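Local atomic coordinates of N-acetyl-beta-D glucosaminidase (Rhizomucor miehei CAU432, PDB entry 4ZM6), a protein that probably combines beta-N-acetylglucosaminidase activity of glycoside hydrolase family 3 with a GCN5-related acetyltransferase region that binds acetyl-CoA. Residues A[646-649]-A[650-654]; A[625-628]-A[629-633]. All coordinates share one frame; numbering follows the deposited sequence.

Overall arrangement
Both contacts belong to the same acetyltransferase (GNAT) region and come in series along the chain. Interaction 2 spans the N-terminal end of helix 627-642 and closes before interaction 1 opens at strand 646-649, the next regular element. Together with strand 608-618 these form a beta-alpha-beta unit whose two strands run parallel in a mixed sheet. The centres of the contacts are 19 Å apart and their nearest atoms about 6 Å apart, without touching. They are related through acetyl-CoA: the residues of interaction 2 hold its diphosphate, while Gly-650 of interaction 1 meets its acetyl end, so the two mark well-separated points along one extended cofactor.

Interaction 1 (A[646-649]-A[650-654]); sequences CIKL and GSTYP
The flat peptide group joining Gly-650 to Ser-651 has the side chain of Lys-648 over one face, with the ammonium NZ above the carbonyl carbon at 4.7 Å from Gly-650 C; near its glycine end the group meets the acetyl end of bound acetyl-CoA. This is the exit of strand 646-649 in the GNAT fold, where the chain leaves the sheet beside the cofactor. Backbone bonds tie Lys-648 to Gly-611 and Leu-613 of strand 608-618 on one side, while Ile-647 and Leu-649 pair with Phe-858 and Gly-856 on the other.

Lys-648 reaches forward because CG stands trans to the backbone N (chi1 180°), and the bends at chi3 and chi4 then fold the tip back over the peptide. Its methylenes pass above the oxygen, Lys-648 CD lying 3.8 Å from Gly-650 O, a van der Waals contact. Farther out, Lys-648 CE lies 4.2 Å from Thr-652 CG2, the two side chains crossing at a slant; Trp-835 of strand 830-836 touches both. Thr-652 turns its hydroxyl elsewhere, with OG1 hydrogen-bonded to Gln-612 NE2.

Leu-649 directs its side chain away from the following loop, touching Trp-679, and only CB stays close, 3.4 Å from Gly-650 N. Gly-650 takes a positive phi (84°), which turns the chain out of the strand. Beyond it, the Tyr-653 ring meets His-741 edge-to-face, and its OH is hydrogen-bonded to Asp-781 OD1 and Ser-780 N, linking the loop to the second acetyltransferase-like region.

A cis peptide precedes Pro-654, and Ser-651 OG spans the turn to it, donating to Pro-654 O at 3.0 Å, in the carbonyl plane and on a lone pair, with a C=O...OG angle of 131°.

Interaction 2 (A[625-628]-A[629-633]); sequences KGVG and TLLHD. With ACO (acetyl coenzyme *a), chain C.
Val-627 lies alongside Leu-631, one helical turn on, with both side chains pointing the same way and Val-627 CG1 at 4.1 Å from Leu-631 CD1. Placing CG1 trans to the backbone N (chi1 174°) turns that branch toward the leucine. The apolar pair belongs to the first turn of helix 627-642, whose start carries the Gln-x-x-Gly-x-Gly pyrophosphate signature of GNAT enzymes.

The polar side of the same turn grips the diphosphate of acetyl-CoA. Gly-626, at the N-cap position, donates its N to ACO O1A at 2.7 Å, and its positive phi (91°) bends the chain into the helix. Gly-628 N reaches ACO O4A on the second phosphorus at 2.8 Å, and its lack of a side chain lets the diphosphate come right up to the backbone. The first phosphate is held again through O2A, which accepts a bond from Thr-629 OG1 and a weak one from Thr-629 N at 3.3 Å. OG1 is set beside its own backbone N, so both donors face the same oxygen; it is also hydrogen-bonded to Lys-677 NZ. Backbone N-H groups at a helix start would be expected to favour this negative charge.

Regular helical bonds take over at once: Leu-630 N to Gly-626 O at 3.0 Å, Leu-631 N to Val-627 O at 3.1 Å and nearly straight (173°), and His-632 N to Gly-628 O at 2.9 Å. His-632 NE2 is hydrogen-bonded to Trp-679 NE1.

Within the crossover between parallel strands 608-618 and 646-649, Val-627 and Leu-631 rest on Ala-587 of strand 585-588, Thr-629 and His-632 touch Phe-673 of helix 665-677, and Asp-633 meets Ser-108 of helix 108-125, in the glycoside hydrolase part.

Interaction 1 (A[646-649]-A[650-654])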
loop_
_atom_site.group_PDB
_atom_site.type_symbol
_atom_site.label_atom_id
_atom_site.label_comp_id
_atom_site.label_asym_id
_atom_site.label_seq_id
_atom_site.Cartn_x
_atom_site.Cartn_y
_atom_site.Cartn_z
ATOM N N CYS A 646 -22.871 4.533 0.625
ATOM C CA CYS A 646 -23.966 4.479 1.590
ATOM C C CYS A 646 -23.417 3.778 2.814
ATOM O O CYS A 646 -23.042 2.617 2.739
ATOM C CB CYS A 646 -25.169 3.723 1.030
ATOM S SG CYS A 646 -25.848 4.420 -0.495
ATOM N N ILE A 647 -23.350 4.491 3.932
ATOM C CA ILE A 647 -22.721 3.971 5.136
ATOM C C ILE A 647 -23.748 3.933 6.261
ATOM O O ILE A 647 -24.624 4.787 6.324
ATOM C CB ILE A 647 -21.492 4.816 5.555
ATOM C CG1 ILE A 647 -20.771 5.392 4.332
ATOM C CG2 ILE A 647 -20.501 3.970 6.338
ATOM C CD1 ILE A 647 -19.616 6.316 4.680
ATOM N N LYS A 648 -23.624 2.938 7.144
ATOM C CA LYS A 648 -24.605 2.673 8.204
ATOM C C LYS A 648 -23.942 2.620 9.575
ATOM O O LYS A 648 -22.836 2.116 9.703
ATOM C CB LYS A 648 -25.286 1.326 7.926
ATOM C CG LYS A 648 -26.334 0.895 8.945
ATOM C CD LYS A 648 -26.719 -0.569 8.771
ATOM C CE LYS A 648 -28.171 -0.822 9.153
ATOM N NZ LYS A 648 -28.468 -0.421 10.554
ATOM N N LEU A 649 -24.621 3.129 10.598
ATOM C CA LEU A 649 -24.185 2.930 11.981
ATOM C C LEU A 649 -24.746 1.604 12.476
ATOM O O LEU A 649 -25.962 1.380 12.434
ATOM C CB LEU A 649 -24.660 4.055 12.904
ATOM C CG LEU A 649 -23.890 5.376 12.935
ATOM C CD1 LEU A 649 -24.465 6.272 14.024
ATOM C CD2 LEU A 649 -22.400 5.167 13.158
ATOM N N GLY A 650 -23.859 0.744 12.970
ATOM C CA GLY A 650 -24.220 -0.618 13.329
ATOM C C GLY A 650 -24.174 -1.484 12.092
ATOM O O GLY A 650 -23.693 -1.052 11.045
ATOM N N SER A 651 -24.671 -2.709 12.201
ATOM C CA SER A 651 -24.670 -3.622 11.065
ATOM C C SER A 651 -25.954 -4.433 10.996
ATOM O O SER A 651 -26.755 -4.443 11.930
ATOM C CB SER A 651 -23.447 -4.546 11.122
ATOM O OG SER A 651 -23.130 -4.921 12.453
ATOM N N THR A 652 -26.145 -5.098 9.862
ATOM C CA THR A 652 -27.261 -6.016 9.676
ATOM C C THR A 652 -26.857 -7.417 10.163
ATOM O O THR A 652 -27.277 -7.838 11.246
ATOM C CB THR A 652 -27.705 -6.046 8.202
ATOM O OG1 THR A 652 -26.559 -6.207 7.369
ATOM C CG2 THR A 652 -28.396 -4.750 7.822
ATOM N N TYR A 653 -26.020 -8.110 9.387
ATOM C CA TYR A 653 -25.565 -9.459 9.733
ATOM C C TYR A 653 -24.123 -9.701 9.273
ATOM O O TYR A 653 -23.827 -9.543 8.089
ATOM C CB TYR A 653 -26.478 -10.509 9.081
ATOM C CG TYR A 653 -26.477 -11.848 9.801
ATOM C CD1 TYR A 653 -25.426 -12.748 9.642
ATOM C CD2 TYR A 653 -27.519 -12.199 10.657
ATOM C CE1 TYR A 653 -25.416 -13.961 10.308
ATOM C CE2 TYR A 653 -27.518 -13.407 11.328
ATOM C CZ TYR A 653 -26.470 -14.288 11.150
ATOM O OH TYR A 653 -26.467 -15.494 11.815
ATOM N N PRO A 654 -23.216 -10.085 10.195
ATOM C CA PRO A 654 -23.351 -10.201 11.652
ATOM C C PRO A 654 -23.422 -8.835 12.325
ATOM O O PRO A 654 -23.313 -7.810 11.649
ATOM C CB PRO A 654 -22.073 -10.938 12.075
ATOM C CG PRO A 654 -21.090 -10.666 10.994
ATOM C CD PRO A 654 -21.893 -10.543 9.729
#

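Interaction 2 (A[625-628]-A[629-633])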
loop_
_atom_site.group_PDB
_atom_site.type_symbol
_atom_site.label_atom_id
_atom_site.label_comp_id
_atom_site.label_asym_id
_atom_site.label_seq_id
_atom_site.Cartn_x
_atom_site.Cartn_y
_atom_site.Cartn_z
ATOM N N LYS A 625 -9.633 12.208 23.949
ATOM C CA LYS A 625 -8.275 12.529 23.493
ATOM C C LYS A 625 -8.128 12.461 21.965
ATOM O O LYS A 625 -7.026 12.628 21.443
ATOM C CB LYS A 625 -7.265 11.584 24.147
ATOM C CG LYS A 625 -7.319 11.570 25.663
ATOM C CD LYS A 625 -6.290 10.609 26.233
ATOM C CE LYS A 625 -6.336 10.569 27.753
ATOM N NZ LYS A 625 -5.962 11.879 28.352
ATOM N N GLY A 626 -9.231 12.220 21.256
ATOM C CA GLY A 626 -9.216 12.133 19.796
ATOM C C GLY A 626 -8.983 10.740 19.225
ATOM O O GLY A 626 -8.805 10.594 18.017
ATOM N N VAL A 627 -8.993 9.712 20.076
ATOM C CA VAL A 627 -8.788 8.335 19.619
ATOM C C VAL A 627 -9.996 7.848 18.831
ATOM O O VAL A 627 -9.848 7.242 17.771
ATOM C CB VAL A 627 -8.528 7.369 20.791
ATOM C CG1 VAL A 627 -8.457 5.926 20.299
ATOM C CG2 VAL A 627 -7.245 7.756 21.517
ATOM N N GLY A 628 -11.189 8.106 19.358
ATOM C CA GLY A 628 -12.424 7.760 18.657
ATOM C C GLY A 628 -12.424 8.327 17.250
ATOM O O GLY A 628 -12.808 7.656 16.292
ATOM N N THR A 629 -11.958 9.565 17.137
ATOM C CA THR A 629 -11.928 10.274 15.867
ATOM C C THR A 629 -10.905 9.673 14.908
ATOM O O THR A 629 -11.186 9.531 13.718
ATOM C CB THR A 629 -11.664 11.774 16.102
ATOM O OG1 THR A 629 -12.809 12.343 16.748
ATOM C CG2 THR A 629 -11.407 12.513 14.795
ATOM N N LEU A 630 -9.730 9.320 15.421
ATOM C CA LEU A 630 -8.734 8.603 14.617
ATOM C C LEU A 630 -9.329 7.376 13.947
ATOM O O LEU A 630 -9.259 7.230 12.723
ATOM C CB LEU A 630 -7.550 8.156 15.469
ATOM C CG LEU A 630 -6.290 8.992 15.309
ATOM C CD1 LEU A 630 -6.484 10.409 15.833
ATOM C CD2 LEU A 630 -5.145 8.299 16.032
ATOM N N LEU A 631 -9.909 6.504 14.771
ATOM C CA LEU A 631 -10.457 5.226 14.320
ATOM C C LEU A 631 -11.624 5.438 13.376
ATOM O O LEU A 631 -11.735 4.769 12.351
ATOM C CB LEU A 631 -10.912 4.386 15.521
ATOM C CG LEU A 631 -9.797 3.897 16.446
ATOM C CD1 LEU A 631 -10.360 3.304 17.725
ATOM C CD2 LEU A 631 -8.907 2.893 15.732
ATOM N N HIS A 632 -12.490 6.374 13.741
ATOM C CA HIS A 632 -13.660 6.720 12.947
ATOM C C HIS A 632 -13.274 7.156 11.531
ATOM O O HIS A 632 -13.896 6.748 10.548
ATOM C CB HIS A 632 -14.421 7.829 13.668
ATOM C CG HIS A 632 -15.589 8.363 12.909
ATOM N ND1 HIS A 632 -15.449 9.234 11.851
ATOM C CD2 HIS A 632 -16.916 8.173 13.068
ATOM C CE1 HIS A 632 -16.641 9.546 11.382
ATOM N NE2 HIS A 632 -17.546 8.916 12.103
ATOM N N ASP A 633 -12.240 7.985 11.438
ATOM C CA ASP A 633 -11.737 8.454 10.153
ATOM C C ASP A 633 -11.116 7.324 9.329
ATOM O O ASP A 633 -11.334 7.239 8.120
ATOM C CB ASP A 633 -10.731 9.588 10.370
ATOM C CG ASP A 633 -11.401 10.882 10.799
ATOM O OD1 ASP A 633 -12.459 10.826 11.466
ATOM O OD2 ASP A 633 -10.881 11.960 10.457
HETATM N N1A ACO C . -8.803 18.271 24.131
HETATM C C2A ACO C . -10.049 18.694 24.449
HETATM N N3A ACO C . -11.172 18.088 24.003
HETATM C C4A ACO C . -11.111 16.990 23.203
HETATM C C5A ACO C . -9.783 16.482 22.811
HETATM C C6A ACO C . -8.593 17.193 23.332
HETATM N N6A ACO C . -7.347 16.769 23.014
HETATM N N7A ACO C . -9.992 15.422 22.023
HETATM C C8A ACO C . -11.336 15.257 21.907
HETATM N N9A ACO C . -12.007 16.196 22.604
HETATM C C1B ACO C . -13.490 16.301 22.697
HETATM C C2B ACO C . -14.068 17.264 21.663
HETATM O O2B ACO C . -15.017 18.141 22.282
HETATM C C3B ACO C . -14.699 16.394 20.586
HETATM O O3B ACO C . -15.908 16.932 20.017
HETATM P P3B ACO C . -17.378 17.010 20.704
HETATM O O7A ACO C . -18.022 15.672 20.407
HETATM O O8A ACO C . -17.138 17.319 22.164
HETATM O O9A ACO C . -18.021 18.145 19.957
HETATM C C4B ACO C . -14.885 15.036 21.260
HETATM O O4B ACO C . -14.076 15.018 22.446
HETATM C C5B ACO C . -14.506 13.895 20.324
HETATM O O5B ACO C . -14.091 12.797 21.124
HETATM P P1A ACO C . -12.899 11.822 20.685
HETATM O O1A ACO C . -11.841 11.899 21.761
HETATM O O2A ACO C . -12.513 12.015 19.244
HETATM O O3A ACO C . -13.757 10.471 20.804
HETATM P P2A ACO C . -13.501 9.430 21.990
HETATM O O4A ACO C . -12.057 8.992 21.914
HETATM O O5A ACO C . -14.023 9.998 23.278
HETATM O O6A ACO C . -14.467 8.239 21.520
HETATM C CBP ACO C . -16.677 7.248 21.588
HETATM C CCP ACO C . -15.853 8.489 21.290
HETATM C CDP ACO C . -16.270 6.121 20.650
HETATM C CEP ACO C . -18.143 7.577 21.351
HETATM C CAP ACO C . -16.415 6.878 23.050
HETATM O OAP ACO C . -17.136 7.764 23.901
HETATM C C9P ACO C . -16.769 5.457 23.384
HETATM O O9P ACO C . -15.889 4.606 23.354
HETATM N N8P ACO C . -18.025 5.173 23.724
HETATM C C7P ACO C . -18.396 3.824 24.106
HETATM C C6P ACO C . -19.899 3.608 24.138
HETATM C C5P ACO C . -20.589 3.615 22.786
HETATM O O5P ACO C . -21.764 3.937 22.801
HETATM N N4P ACO C . -19.963 3.250 21.654
HETATM C C3P ACO C . -20.658 3.187 20.365
HETATM C C2P ACO C . -21.252 1.805 20.070
HETATM S S1P ACO C . -22.522 1.840 18.828
HETATM C C ACO C . -21.718 1.619 17.393
HETATM O O ACO C . -20.500 1.567 17.366
HETATM C CH3 ACO C . -22.541 1.499 16.151
#